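Local structure of probable transcriptional regulator (Rhodococcus jostii, 3ON2) at residues S12-L17 with S50-D55; R20-L25 with R105-L110; L59-A64 with A121-E126; H85-F90 with A188-W193. The protein is probably a TetR-family transcriptional regulator that binds DNA through a helix-turn-helix, though its target genes and natural ligand are not established. All blocks are in the same frame, centred on the assembly; numbering follows the deposited sequence. Where two conformers were deposited one is given.

Interaction 1 of 4, residues S12-L17 with S50-D55; sequences SLRRVL and SKHFRD
Leu17 and Phe53 meet at the buried end of this contact, where a loop lies across the first turns of helix 13-28. Leu17 CB sits at the edge of the Phe53 ring, near its plane, 4.1 Å from CE2, while the ring's CZ touches Arg14 CG at 3.8 Å. Phe53 also packs on Ala58, Leu59 and Ala62 of helix 56-81, and Leu17 on Leu38 of helix 35-41, so this side is closed by three helices. The methyl CD1 of Leu17 presses close to the carbonyl oxygen of Lys51.

Toward solvent the exposed His52 covers Arg14. The backbone sets Arg14 CB over the imidazole face, 3.7 Å from the ring centroid and 12° off its normal, a CH-pi contact. With CG anti to the backbone N (chi1 -178°), the extended chain runs on past His52 NE2, and the guanidinium stands almost perpendicular to the imidazole, at 86°. The imidazole turns its edge, through CD2, to the Phe53 face. On the outer flank Leu13 reaches Ser50 with CD1, and its CB lies 3.9 Å from His52 CB.

No hydrogen bond crosses between the segments. Within them, Ser12 OG caps the helix by accepting from Arg15 N at 3.1 Å, and Ser50 OG takes the N-H of His52 in an ST turn. The loop closes the predicted helix-turn-helix and leads into helix 56-81, and its packing against the first helix is consistent with the compact three-helix DNA-binding domain of TetR regulators.

Interaction 2 of 4, residues R20-L25 with R105-L110; sequences RAESTL and RELLAL
Leu25 lays its two methyls against helix 105-115, and its unusual shape is the key to the contact. Its chi1 of -144° lies well away from a staggered value, and from there CD1 reaches Leu107 CA at 3.7 Å and Leu110 CD2 at 3.9 Å, while CD2 rests 3.8 Å from Glu106 CB. One side chain thus touches residues on successive turns of its partner. Leu107 and Leu110 both place CG anti to the backbone N; in one of the two conformers of Leu107, its CD1 methyl also nears Leu25 CD1.

Glu106 adopts another form. With CG anti to the carbonyl carbon (chi1 -64°), that carbon comes within 3.3 Å of the Leu25 carbonyl oxygen, and a bend at chi2 then directs the carboxylate. The two short helical segments pass at 103° with axes 9.5 Å apart, joining the first helix of the DNA-binding domain to the larger C-terminal, probably ligand-binding, domain of the TetR fold. In TetR relatives contacts between these domains take part in passing on ligand binding; a similar role here is only inferred.

By contrast, Glu22 is stretched out beyond CG, which carries its carboxylate across the gap toward Leu107. The charge of that group is met by a salt bridge from OE1 to Arg70 of helix 56-81, whose side chain also touches Leu107. Beside Leu25, the carboxylate of Glu26 accepts from the backbone N-H groups of Glu106 and Leu107, tying the beginning of helix 105-115 to helix 13-28.

Interaction 3 of 4, residues L59-A64 with A121-E126; sequences LLDALA and ASQVVE
Val124 and Asp61 form the first shell of this contact. The CG2 methyl of Val124 comes within 3.3 Å of the Asp61 carbonyl oxygen, and its CG1, anti to the backbone N, lies 4.1 Å from Ala64 CB, one turn further along. At the start of helix 122-144, the methyl of Ala121 approaches the other end of Asp61, 3.6 Å from OD2. Gln123 bends back at chi2 so that its NE2 lies near Asp61 CB.

No direct hydrogen bond joins the segments, but a water does: it donates to Asp61 OD1 at 2.7 Å and accepts from Ala121 N at the same distance, linking the carboxylate to the N-cap residue of the neighbouring helix. That oxygen is gripped further by Gln57 NE2, one turn earlier on its own helix, and by Asn114 ND2. Asn114 also touches Ala64 and Val124, so the end of helix 105-115 both fixes the carboxylate and covers the apolar patch.

The segment axes lie 9.2 Å apart and cross at only 16°. This near-parallel packing places helix 56-81, which links the two domains, beside helix 122-144, as in the all-helical TetR fold.

Interaction 4 of 4, residues H85-F90 with A188-W193; sequences HARARF and ASDTFW
Trp193 and Phe90 make the aromatic part of this contact: the indole edge points at the face of Phe90, with CZ3 over the centre of the ring. This is a T-shaped pair, its centroids 5.2 Å apart and its planes at 83°. Apolar touches extend it, from Ala86 CB to Trp193 CH2 (3.7 Å) and from Phe90 CD2 to Phe192 CE2.

Over one face of the same indole runs Arg87. Its CB sits above the six-membered ring in a CH-pi contact, 3.7 Å from the centroid, and the extended chain carries CG, CD and NE along the indole to CD1, where the guanidinium lies 12° from parallel to it.

Arg87 NH2 forms a salt bridge with Asp190 OD1 at 3.1 Å, a weak hydrogen bond, the carboxylate standing nearly perpendicular to the guanidinium. A water accepts from Arg87 NE and donates to that same OD1.

The contact joins two helices of the TetR-like C-terminal domain, 86-103 and 181-196, largely antiparallel here at 139°. The Phe90 side chain lies about 4 Å from a bound PG6, probably from the crystallisation liquor, which may mark a pocket. Helix 122-144 lies against Ala86 and Phe90 through Ala142, while helix 153-172 meets Phe192 through Ala160.

Interactions 1, 2 and 3 cluster at one end of the chain, their centres 14 to 16 Å apart, whereas interaction 4 lies 30 to 42 Å away on the far side of the chain's centre from each of them. Helix 13-28 serves both interactions 1 and 2. Helix 56-81 carries the first segment of interaction 3 and touches both others: Phe53 packs on Leu59 and Ala62, and Leu107 and Leu110 on Leu63. Along the chain, interaction 1 closes before interaction 3 opens, while interaction 2 alternates with each of the others. Interactions 2 and 3 therefore join the DNA-binding helices to the larger helical body, within which interaction 4 pairs distant helices.

Interaction 1 of 4, residues S12-L17 with S50-D55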
loop_
_atom_site.group_PDB
_atom_site.type_symbol
_atom_site.label_atom_id
_atom_site.label_comp_id
_atom_site.label_asym_id
_atom_site.label_seq_id
_atom_site.Cartn_x
_atom_site.Cartn_y
_atom_site.Cartn_z
ATOM N N SER A 12 -1.556 -23.588 -5.449
ATOM C CA SER A 12 -0.147 -23.469 -5.878
ATOM C C SER A 12 0.731 -23.202 -4.662
ATOM O O SER A 12 0.309 -22.504 -3.742
ATOM C CB SER A 12 0.060 -22.375 -6.933
ATOM O OG SER A 12 0.104 -21.077 -6.364
ATOM N N LEU A 13 1.936 -23.763 -4.663
ATOM C CA LEU A 13 2.906 -23.495 -3.595
ATOM C C LEU A 13 3.160 -21.991 -3.425
ATOM O O LEU A 13 3.248 -21.487 -2.314
ATOM C CB LEU A 13 4.232 -24.184 -3.884
ATOM C CG LEU A 13 4.598 -25.332 -2.979
ATOM C CD1 LEU A 13 5.986 -25.850 -3.379
ATOM C CD2 LEU A 13 4.554 -24.852 -1.514
ATOM N N ARG A 14 3.264 -21.278 -4.543
ATOM C CA ARG A 14 3.499 -19.848 -4.495
ATOM C C ARG A 14 2.415 -19.139 -3.690
ATOM O O ARG A 14 2.706 -18.354 -2.787
ATOM C CB ARG A 14 3.529 -19.273 -5.911
ATOM C CG ARG A 14 3.829 -17.792 -5.930
ATOM C CD ARG A 14 3.730 -17.220 -7.333
ATOM N NE ARG A 14 4.454 -15.969 -7.332
ATOM C CZ ARG A 14 3.926 -14.779 -7.078
ATOM N NH1 ARG A 14 2.624 -14.640 -6.865
ATOM N NH2 ARG A 14 4.719 -13.720 -7.080
ATOM N N ARG A 15 1.158 -19.400 -4.030
ATOM C CA ARG A 15 0.056 -18.713 -3.358
ATOM C C ARG A 15 -0.036 -19.114 -1.890
ATOM O O ARG A 15 -0.195 -18.259 -1.024
ATOM C CB ARG A 15 -1.271 -18.995 -4.046
ATOM C CG ARG A 15 -2.469 -18.492 -3.236
ATOM C CD ARG A 15 -2.549 -16.977 -3.235
ATOM N NE ARG A 15 -1.898 -16.357 -2.081
ATOM C CZ ARG A 15 -1.195 -15.239 -2.165
ATOM N NH1 ARG A 15 -1.023 -14.640 -3.351
ATOM N NH2 ARG A 15 -0.657 -14.723 -1.076
ATOM N N VAL A 16 0.081 -20.413 -1.620
ATOM C CA VAL A 16 -0.053 -20.922 -0.249
ATOM C C VAL A 16 1.053 -20.319 0.620
ATOM O O VAL A 16 0.795 -19.837 1.708
ATOM C CB VAL A 16 0.060 -22.483 -0.210
ATOM C CG1 VAL A 16 0.042 -22.993 1.226
ATOM C CG2 VAL A 16 -1.056 -23.122 -0.996
ATOM N N LEU A 17 2.288 -20.362 0.118
ATOM C CA LEU A 17 3.429 -19.809 0.872
ATOM C C LEU A 17 3.316 -18.321 1.103
ATOM O O LEU A 17 3.644 -17.858 2.179
ATOM C CB LEU A 17 4.769 -20.145 0.226
ATOM C CG LEU A 17 5.167 -21.613 0.419
ATOM C CD1 LEU A 17 6.469 -21.888 -0.300
ATOM C CD2 LEU A 17 5.332 -21.932 1.897
ATOM N N SER A 50 9.974 -29.031 -2.936
ATOM C CA SER A 50 10.002 -27.646 -3.444
ATOM C C SER A 50 9.406 -26.618 -2.461
ATOM O O SER A 50 8.390 -26.885 -1.808
ATOM C CB SER A 50 9.333 -27.528 -4.826
ATOM O OG SER A 50 9.471 -26.199 -5.353
ATOM N N LYS A 51 10.089 -25.474 -2.356
ATOM C CA LYS A 51 9.663 -24.316 -1.570
ATOM C C LYS A 51 9.109 -23.263 -2.540
ATOM O O LYS A 51 8.758 -22.162 -2.120
ATOM C CB LYS A 51 10.842 -23.690 -0.809
ATOM C CG LYS A 51 11.695 -24.625 0.057
ATOM C CD LYS A 51 12.885 -23.871 0.686
ATOM C CE LYS A 51 14.110 -23.713 -0.269
ATOM N NZ LYS A 51 13.839 -23.166 -1.671
ATOM N N HIS A 52 9.043 -23.629 -3.825
ATOM C CA HIS A 52 8.749 -22.732 -4.959
ATOM C C HIS A 52 9.777 -21.622 -5.171
ATOM O O HIS A 52 10.423 -21.559 -6.215
ATOM C CB HIS A 52 7.342 -22.114 -4.897
ATOM C CG HIS A 52 7.123 -21.084 -5.953
ATOM N ND1 HIS A 52 6.769 -21.411 -7.245
ATOM C CD2 HIS A 52 7.262 -19.738 -5.928
ATOM C CE1 HIS A 52 6.699 -20.308 -7.970
ATOM N NE2 HIS A 52 6.968 -19.279 -7.187
ATOM N N PHE A 53 9.905 -20.736 -4.184
ATOM C CA PHE A 53 10.804 -19.598 -4.273
ATOM C C PHE A 53 12.257 -20.037 -4.243
ATOM O O PHE A 53 12.616 -20.938 -3.513
ATOM C CB PHE A 53 10.505 -18.626 -3.126
ATOM C CG PHE A 53 9.146 -17.997 -3.230
ATOM C CD1 PHE A 53 8.921 -16.926 -4.101
ATOM C CD2 PHE A 53 8.080 -18.482 -2.472
ATOM C CE1 PHE A 53 7.657 -16.344 -4.208
ATOM C CE2 PHE A 53 6.806 -17.900 -2.583
ATOM C CZ PHE A 53 6.607 -16.830 -3.445
ATOM N N ARG A 54 13.084 -19.384 -5.037
ATOM C CA ARG A 54 14.508 -19.722 -5.170
ATOM C C ARG A 54 15.242 -19.492 -3.845
ATOM O O ARG A 54 16.137 -20.251 -3.491
ATOM C CB ARG A 54 15.121 -18.829 -6.263
ATOM C CG ARG A 54 16.611 -18.957 -6.501
ATOM C CD ARG A 54 16.944 -19.838 -7.701
ATOM N NE ARG A 54 16.205 -19.483 -8.916
ATOM C CZ ARG A 54 16.743 -18.954 -10.021
ATOM N NH1 ARG A 54 15.968 -18.698 -11.064
ATOM N NH2 ARG A 54 18.050 -18.690 -10.090
ATOM N N ASP A 55 14.872 -18.431 -3.131
ATOM C CA ASP A 55 15.492 -18.085 -1.849
ATOM C C ASP A 55 14.590 -17.114 -1.099
ATOM O O ASP A 55 13.541 -16.696 -1.613
ATOM C CB ASP A 55 16.887 -17.466 -2.063
ATOM C CG ASP A 55 16.882 -16.293 -3.080
ATOM O OD1 ASP A 55 15.904 -15.511 -3.167
ATOM O OD2 ASP A 55 17.890 -16.142 -3.806
#

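Interaction 2 of 4, residues R20-L25 with R105-L110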
loop_
_atom_site.group_PDB
_atom_site.type_symbol
_atom_site.label_atom_id
_atom_site.label_comp_id
_atom_site.label_asym_id
_atom_site.label_seq_id
_atom_site.Cartn_x
_atom_site.Cartn_y
_atom_site.Cartn_z
ATOM N N ARG A 20 0.640 -17.724 3.953
ATOM C CA ARG A 20 1.289 -18.060 5.226
ATOM C C ARG A 20 2.355 -17.030 5.643
ATOM O O ARG A 20 2.398 -16.621 6.813
ATOM C CB ARG A 20 1.931 -19.445 5.119
ATOM C CG ARG A 20 0.972 -20.594 5.302
ATOM C CD ARG A 20 1.640 -21.917 4.991
ATOM N NE ARG A 20 0.689 -23.035 5.009
ATOM C CZ ARG A 20 0.397 -23.757 6.089
ATOM N NH1 ARG A 20 0.975 -23.476 7.253
ATOM N NH2 ARG A 20 -0.482 -24.752 6.004
ATOM N N ALA A 21 3.212 -16.610 4.696
ATOM C CA ALA A 21 4.267 -15.632 4.987
ATOM C C ALA A 21 3.691 -14.327 5.480
ATOM O O ALA A 21 4.222 -13.729 6.424
ATOM C CB ALA A 21 5.155 -15.381 3.758
ATOM N N GLU A 22 2.599 -13.891 4.844
ATOM C CA GLU A 22 1.956 -12.628 5.222
ATOM C C GLU A 22 1.401 -12.755 6.636
ATOM O O GLU A 22 1.549 -11.835 7.437
ATOM C CB GLU A 22 0.862 -12.222 4.236
ATOM C CG GLU A 22 0.405 -10.775 4.463
ATOM C CD GLU A 22 -0.580 -10.260 3.420
ATOM O OE1 GLU A 22 -0.610 -10.815 2.303
ATOM O OE2 GLU A 22 -1.314 -9.289 3.727
ATOM N N SER A 23 0.807 -13.908 6.949
ATOM C CA SER A 23 0.264 -14.137 8.299
ATOM C C SER A 23 1.367 -14.078 9.387
ATOM O O SER A 23 1.201 -13.446 10.420
ATOM C CB SER A 23 -0.515 -15.460 8.346
ATOM O OG SER A 23 -1.116 -15.660 9.624
ATOM N N THR A 24 2.497 -14.723 9.136
ATOM C CA THR A 24 3.643 -14.643 10.031
ATOM C C THR A 24 4.248 -13.236 10.106
ATOM O O THR A 24 4.638 -12.764 11.189
ATOM C CB THR A 24 4.686 -15.637 9.565
ATOM O OG1 THR A 24 4.084 -16.933 9.572
ATOM C CG2 THR A 24 5.914 -15.637 10.471
ATOM N N LEU A 25 4.328 -12.563 8.959
ATOM C CA LEU A 25 4.850 -11.198 8.912
ATOM C C LEU A 25 4.072 -10.326 9.876
ATOM O O LEU A 25 4.666 -9.590 10.662
ATOM C CB LEU A 25 4.713 -10.595 7.514
ATOM C CG LEU A 25 5.728 -9.644 6.878
ATOM C CD1 LEU A 25 4.999 -8.765 5.868
ATOM C CD2 LEU A 25 6.536 -8.800 7.789
ATOM N N ARG A 105 0.169 -3.171 8.530
ATOM C CA ARG A 105 1.312 -2.409 9.044
ATOM C C ARG A 105 2.671 -3.029 8.750
ATOM O O ARG A 105 3.570 -2.334 8.278
ATOM C CB ARG A 105 1.147 -2.164 10.543
ATOM C CG ARG A 105 -0.141 -1.452 10.854
ATOM C CD ARG A 105 -0.232 -1.009 12.298
ATOM N NE ARG A 105 -1.610 -0.661 12.633
ATOM C CZ ARG A 105 -1.970 -0.134 13.796
ATOM N NH1 ARG A 105 -1.054 0.077 14.725
ATOM N NH2 ARG A 105 -3.238 0.151 14.035
ATOM N N GLU A 106 2.832 -4.320 9.041
ATOM C CA GLU A 106 4.108 -5.011 8.744
ATOM C C GLU A 106 4.322 -5.190 7.226
ATOM O O GLU A 106 5.449 -5.092 6.741
ATOM C CB GLU A 106 4.219 -6.366 9.462
ATOM C CG GLU A 106 4.238 -6.290 10.989
ATOM C CD GLU A 106 5.487 -5.610 11.531
ATOM O OE1 GLU A 106 6.461 -5.417 10.781
ATOM O OE2 GLU A 106 5.505 -5.257 12.721
ATOM N N LEU A 107 3.252 -5.447 6.475
ATOM C CA LEU A 107 3.404 -5.570 5.020
ATOM C C LEU A 107 3.836 -4.233 4.413
ATOM O O LEU A 107 4.733 -4.185 3.579
ATOM C CB LEU A 107 2.133 -6.076 4.350
ATOM C CG LEU A 107 2.248 -6.143 2.820
ATOM C CD1 LEU A 107 3.158 -7.298 2.381
ATOM C CD2 LEU A 107 0.853 -6.250 2.188
ATOM N N LEU A 108 3.221 -3.145 4.872
ATOM C CA LEU A 108 3.567 -1.838 4.356
ATOM C C LEU A 108 5.036 -1.455 4.656
ATOM O O LEU A 108 5.758 -0.955 3.756
ATOM C CB LEU A 108 2.570 -0.787 4.880
ATOM C CG LEU A 108 2.636 0.584 4.210
ATOM C CD1 LEU A 108 1.898 0.593 2.878
ATOM C CD2 LEU A 108 2.122 1.671 5.152
ATOM N N ALA A 109 5.491 -1.703 5.894
ATOM C CA ALA A 109 6.925 -1.541 6.220
ATOM C C ALA A 109 7.825 -2.341 5.261
ATOM O O ALA A 109 8.846 -1.809 4.768
ATOM C CB ALA A 109 7.197 -1.931 7.651
ATOM N N LEU A 110 7.458 -3.602 4.992
ATOM C CA LEU A 110 8.217 -4.434 4.064
ATOM C C LEU A 110 8.207 -3.845 2.641
ATOM O O LEU A 110 9.249 -3.764 1.984
ATOM C CB LEU A 110 7.720 -5.890 4.080
ATOM C CG LEU A 110 8.364 -6.856 3.063
ATOM C CD1 LEU A 110 9.864 -7.066 3.300
ATOM C CD2 LEU A 110 7.649 -8.214 3.104
#

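Interaction 3 of 4, residues L59-A64 with A121-E126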
loop_
_atom_site.group_PDB
_atom_site.type_symbol
_atom_site.label_atom_id
_atom_site.label_comp_id
_atom_site.label_asym_id
_atom_site.label_seq_id
_atom_site.Cartn_x
_atom_site.Cartn_y
_atom_site.Cartn_z
ATOM N N LEU A 59 11.010 -14.637 -2.029
ATOM C CA LEU A 59 9.790 -14.539 -1.220
ATOM C C LEU A 59 9.448 -13.090 -0.790
ATOM O O LEU A 59 8.277 -12.629 -0.923
ATOM C CB LEU A 59 9.896 -15.438 0.019
ATOM C CG LEU A 59 8.714 -15.329 0.989
ATOM C CD1 LEU A 59 7.450 -15.858 0.321
ATOM C CD2 LEU A 59 9.026 -16.120 2.264
ATOM N N LEU A 60 10.452 -12.371 -0.288
ATOM C CA LEU A 60 10.218 -11.002 0.206
ATOM C C LEU A 60 9.836 -10.062 -0.931
ATOM O O LEU A 60 8.959 -9.200 -0.756
ATOM C CB LEU A 60 11.424 -10.440 0.960
ATOM C CG LEU A 60 11.940 -11.220 2.156
ATOM C CD1 LEU A 60 13.240 -10.631 2.666
ATOM C CD2 LEU A 60 10.859 -11.255 3.266
ATOM N N ASP A 61 10.509 -10.226 -2.080
ATOM C CA ASP A 61 10.217 -9.441 -3.281
ATOM C C ASP A 61 8.763 -9.691 -3.726
ATOM O O ASP A 61 8.067 -8.752 -4.108
ATOM C CB ASP A 61 11.174 -9.810 -4.425
ATOM C CG ASP A 61 12.625 -9.307 -4.206
ATOM O OD1 ASP A 61 12.898 -8.539 -3.240
ATOM O OD2 ASP A 61 13.496 -9.673 -5.041
ATOM N N ALA A 62 8.331 -10.957 -3.681
ATOM C CA ALA A 62 6.960 -11.350 -4.028
ATOM C C ALA A 62 5.918 -10.742 -3.085
ATOM O O ALA A 62 4.894 -10.258 -3.554
ATOM C CB ALA A 62 6.813 -12.878 -4.081
ATOM N N LEU A 63 6.189 -10.755 -1.779
ATOM C CA LEU A 63 5.314 -10.120 -0.782
ATOM C C LEU A 63 5.200 -8.618 -0.992
ATOM O O LEU A 63 4.099 -8.047 -0.986
ATOM C CB LEU A 63 5.873 -10.361 0.623
ATOM C CG LEU A 63 5.556 -11.714 1.244
ATOM C CD1 LEU A 63 6.444 -11.963 2.484
ATOM C CD2 LEU A 63 4.073 -11.761 1.619
ATOM N N ALA A 64 6.351 -7.992 -1.220
ATOM C CA ALA A 64 6.418 -6.549 -1.475
ATOM C C ALA A 64 5.657 -6.187 -2.757
ATOM O O ALA A 64 4.874 -5.234 -2.772
ATOM C CB ALA A 64 7.872 -6.104 -1.562
ATOM N N ALA A 121 14.327 -5.243 -6.607
ATOM C CA ALA A 121 13.869 -5.857 -7.852
ATOM C C ALA A 121 12.961 -4.918 -8.661
ATOM O O ALA A 121 12.099 -4.220 -8.112
ATOM C CB ALA A 121 13.192 -7.216 -7.594
ATOM N N SER A 122 13.187 -4.898 -9.971
ATOM C CA SER A 122 12.426 -4.049 -10.894
ATOM C C SER A 122 10.900 -4.246 -10.809
ATOM O O SER A 122 10.146 -3.278 -10.927
ATOM C CB SER A 122 12.898 -4.276 -12.330
ATOM O OG SER A 122 12.844 -5.659 -12.660
ATOM N N GLN A 123 10.438 -5.480 -10.592
ATOM C CA GLN A 123 8.989 -5.696 -10.519
ATOM C C GLN A 123 8.389 -5.045 -9.268
ATOM O O GLN A 123 7.251 -4.561 -9.311
ATOM C CB GLN A 123 8.590 -7.171 -10.639
ATOM C CG GLN A 123 8.867 -8.038 -9.418
ATOM C CD GLN A 123 10.298 -8.569 -9.356
ATOM O OE1 GLN A 123 11.176 -8.185 -10.155
ATOM N NE2 GLN A 123 10.541 -9.474 -8.399
ATOM N N VAL A 124 9.163 -5.011 -8.175
ATOM C CA VAL A 124 8.750 -4.279 -6.969
ATOM C C VAL A 124 8.729 -2.772 -7.262
ATOM O O VAL A 124 7.727 -2.084 -6.968
ATOM C CB VAL A 124 9.643 -4.579 -5.743
ATOM C CG1 VAL A 124 9.223 -3.717 -4.549
ATOM C CG2 VAL A 124 9.573 -6.092 -5.372
ATOM N N VAL A 125 9.835 -2.263 -7.816
ATOM C CA VAL A 125 9.934 -0.839 -8.163
ATOM C C VAL A 125 8.752 -0.412 -9.047
ATOM O O VAL A 125 8.113 0.604 -8.761
ATOM C CB VAL A 125 11.290 -0.481 -8.844
ATOM C CG1 VAL A 125 11.304 0.987 -9.288
ATOM C CG2 VAL A 125 12.464 -0.764 -7.906
ATOM N N GLU A 126 8.451 -1.200 -10.089
ATOM C CA GLU A 126 7.343 -0.890 -11.034
ATOM C C GLU A 126 5.957 -0.898 -10.385
ATOM O O GLU A 126 5.113 -0.046 -10.681
ATOM C CB GLU A 126 7.342 -1.867 -12.217
ATOM C CG GLU A 126 8.453 -1.609 -13.248
ATOM C CD GLU A 126 8.567 -2.715 -14.302
ATOM O OE1 GLU A 126 7.581 -3.484 -14.465
ATOM O OE2 GLU A 126 9.636 -2.810 -14.966
HETATM O O HOH W 1 13.437 -6.072 -4.149
#

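Interaction 4 of 4, residues H85-F90 with A188-W193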
loop_
_atom_site.group_PDB
_atom_site.type_symbol
_atom_site.label_atom_id
_atom_site.label_comp_id
_atom_site.label_asym_id
_atom_site.label_seq_id
_atom_site.Cartn_x
_atom_site.Cartn_y
_atom_site.Cartn_z
ATOM N N HIS A 85 -16.061 13.575 -8.894
ATOM C CA HIS A 85 -15.531 14.917 -8.871
ATOM C C HIS A 85 -14.273 14.905 -8.001
ATOM O O HIS A 85 -14.155 14.079 -7.099
ATOM C CB HIS A 85 -16.593 15.968 -8.472
ATOM C CG HIS A 85 -17.059 15.880 -7.054
ATOM N ND1 HIS A 85 -16.456 16.575 -6.027
ATOM C CD2 HIS A 85 -18.111 15.232 -6.497
ATOM C CE1 HIS A 85 -17.091 16.331 -4.891
ATOM N NE2 HIS A 85 -18.099 15.517 -5.149
ATOM N N ALA A 86 -13.331 15.793 -8.321
ATOM C CA ALA A 86 -11.990 15.764 -7.732
ATOM C C ALA A 86 -11.984 15.812 -6.208
ATOM O O ALA A 86 -11.262 15.035 -5.575
ATOM C CB ALA A 86 -11.094 16.868 -8.324
ATOM N N ARG A 87 -12.778 16.698 -5.611
ATOM C CA ARG A 87 -12.749 16.827 -4.150
ATOM C C ARG A 87 -13.094 15.508 -3.464
ATOM O O ARG A 87 -12.437 15.124 -2.492
ATOM C CB ARG A 87 -13.635 17.972 -3.630
ATOM C CG ARG A 87 -13.540 18.077 -2.142
ATOM C CD ARG A 87 -14.173 19.292 -1.529
ATOM N NE ARG A 87 -13.648 19.450 -0.170
ATOM C CZ ARG A 87 -13.906 20.491 0.628
ATOM N NH1 ARG A 87 -14.683 21.486 0.194
ATOM N NH2 ARG A 87 -13.378 20.541 1.854
ATOM N N ALA A 88 -14.101 14.809 -3.993
ATOM C CA ALA A 88 -14.508 13.472 -3.498
ATOM C C ALA A 88 -13.435 12.401 -3.700
ATOM O O ALA A 88 -13.215 11.566 -2.822
ATOM C CB ALA A 88 -15.803 13.032 -4.139
ATOM N N ARG A 89 -12.776 12.434 -4.855
ATOM C CA ARG A 89 -11.732 11.464 -5.152
ATOM C C ARG A 89 -10.527 11.652 -4.253
ATOM O O ARG A 89 -9.935 10.672 -3.818
ATOM C CB ARG A 89 -11.267 11.586 -6.599
ATOM C CG ARG A 89 -12.288 11.098 -7.567
ATOM C CD ARG A 89 -11.808 11.251 -8.993
ATOM N NE ARG A 89 -12.751 10.571 -9.860
ATOM C CZ ARG A 89 -12.483 10.125 -11.082
ATOM N NH1 ARG A 89 -11.277 10.282 -11.631
ATOM N NH2 ARG A 89 -13.442 9.525 -11.752
ATOM N N PHE A 90 -10.131 12.906 -4.029
ATOM C CA PHE A 90 -8.988 13.208 -3.148
ATOM C C PHE A 90 -9.279 12.698 -1.754
ATOM O O PHE A 90 -8.444 12.038 -1.153
ATOM C CB PHE A 90 -8.716 14.716 -3.071
ATOM C CG PHE A 90 -7.961 15.293 -4.257
ATOM C CD1 PHE A 90 -8.162 14.826 -5.556
ATOM C CD2 PHE A 90 -7.100 16.369 -4.067
ATOM C CE1 PHE A 90 -7.498 15.406 -6.633
ATOM C CE2 PHE A 90 -6.424 16.952 -5.146
ATOM C CZ PHE A 90 -6.616 16.461 -6.427
ATOM N N ALA A 188 -7.044 17.010 7.460
ATOM C CA ALA A 188 -5.908 17.109 6.533
ATOM C C ALA A 188 -6.379 17.203 5.058
ATOM O O ALA A 188 -5.831 17.992 4.263
ATOM C CB ALA A 188 -4.947 15.913 6.724
ATOM N N SER A 189 -7.382 16.407 4.699
ATOM C CA SER A 189 -7.987 16.470 3.339
ATOM C C SER A 189 -8.633 17.798 3.006
ATOM O O SER A 189 -8.421 18.307 1.897
ATOM C CB SER A 189 -9.004 15.333 3.076
ATOM O OG SER A 189 -8.346 14.074 3.047
ATOM N N ASP A 190 -9.423 18.348 3.937
ATOM C CA ASP A 190 -10.051 19.667 3.738
ATOM C C ASP A 190 -9.014 20.787 3.594
ATOM O O ASP A 190 -9.148 21.670 2.742
ATOM C CB ASP A 190 -11.014 19.999 4.882
ATOM C CG ASP A 190 -12.248 19.087 4.908
ATOM O OD1 ASP A 190 -12.533 18.408 3.879
ATOM O OD2 ASP A 190 -12.943 19.058 5.968
ATOM N N THR A 191 -7.972 20.748 4.420
ATOM C CA THR A 191 -6.969 21.801 4.400
ATOM C C THR A 191 -6.142 21.711 3.103
ATOM O O THR A 191 -5.868 22.731 2.464
ATOM C CB THR A 191 -6.076 21.715 5.660
ATOM O OG1 THR A 191 -6.914 21.825 6.829
ATOM C CG2 THR A 191 -5.066 22.824 5.683
ATOM N N PHE A 192 -5.748 20.492 2.736
ATOM C CA PHE A 192 -5.067 20.217 1.470
ATOM C C PHE A 192 -5.922 20.719 0.297
ATOM O O PHE A 192 -5.442 21.469 -0.552
ATOM C CB PHE A 192 -4.812 18.701 1.340
ATOM C CG PHE A 192 -3.907 18.306 0.177
ATOM C CD1 PHE A 192 -2.584 18.732 0.115
ATOM C CD2 PHE A 192 -4.386 17.483 -0.839
ATOM C CE1 PHE A 192 -1.751 18.337 -0.957
ATOM C CE2 PHE A 192 -3.562 17.083 -1.897
ATOM C CZ PHE A 192 -2.242 17.517 -1.948
ATOM N N TRP A 193 -7.193 20.340 0.274
ATOM C CA TRP A 193 -8.065 20.713 -0.861
ATOM C C TRP A 193 -8.119 22.243 -0.981
ATOM O O TRP A 193 -7.918 22.809 -2.076
ATOM C CB TRP A 193 -9.485 20.112 -0.725
ATOM C CG TRP A 193 -10.341 20.581 -1.846
ATOM C CD1 TRP A 193 -11.222 21.644 -1.831
ATOM C CD2 TRP A 193 -10.333 20.087 -3.187
ATOM N NE1 TRP A 193 -11.777 21.810 -3.081
ATOM C CE2 TRP A 193 -11.248 20.876 -3.932
ATOM C CE3 TRP A 193 -9.641 19.055 -3.837
ATOM C CZ2 TRP A 193 -11.509 20.646 -5.297
ATOM C CZ3 TRP A 193 -9.895 18.836 -5.203
ATOM C CH2 TRP A 193 -10.835 19.624 -5.906
HETATM O O HOH W 2 -12.479 17.145 1.275
HETATM O O HOH W 3 -7.258 14.113 0.471
#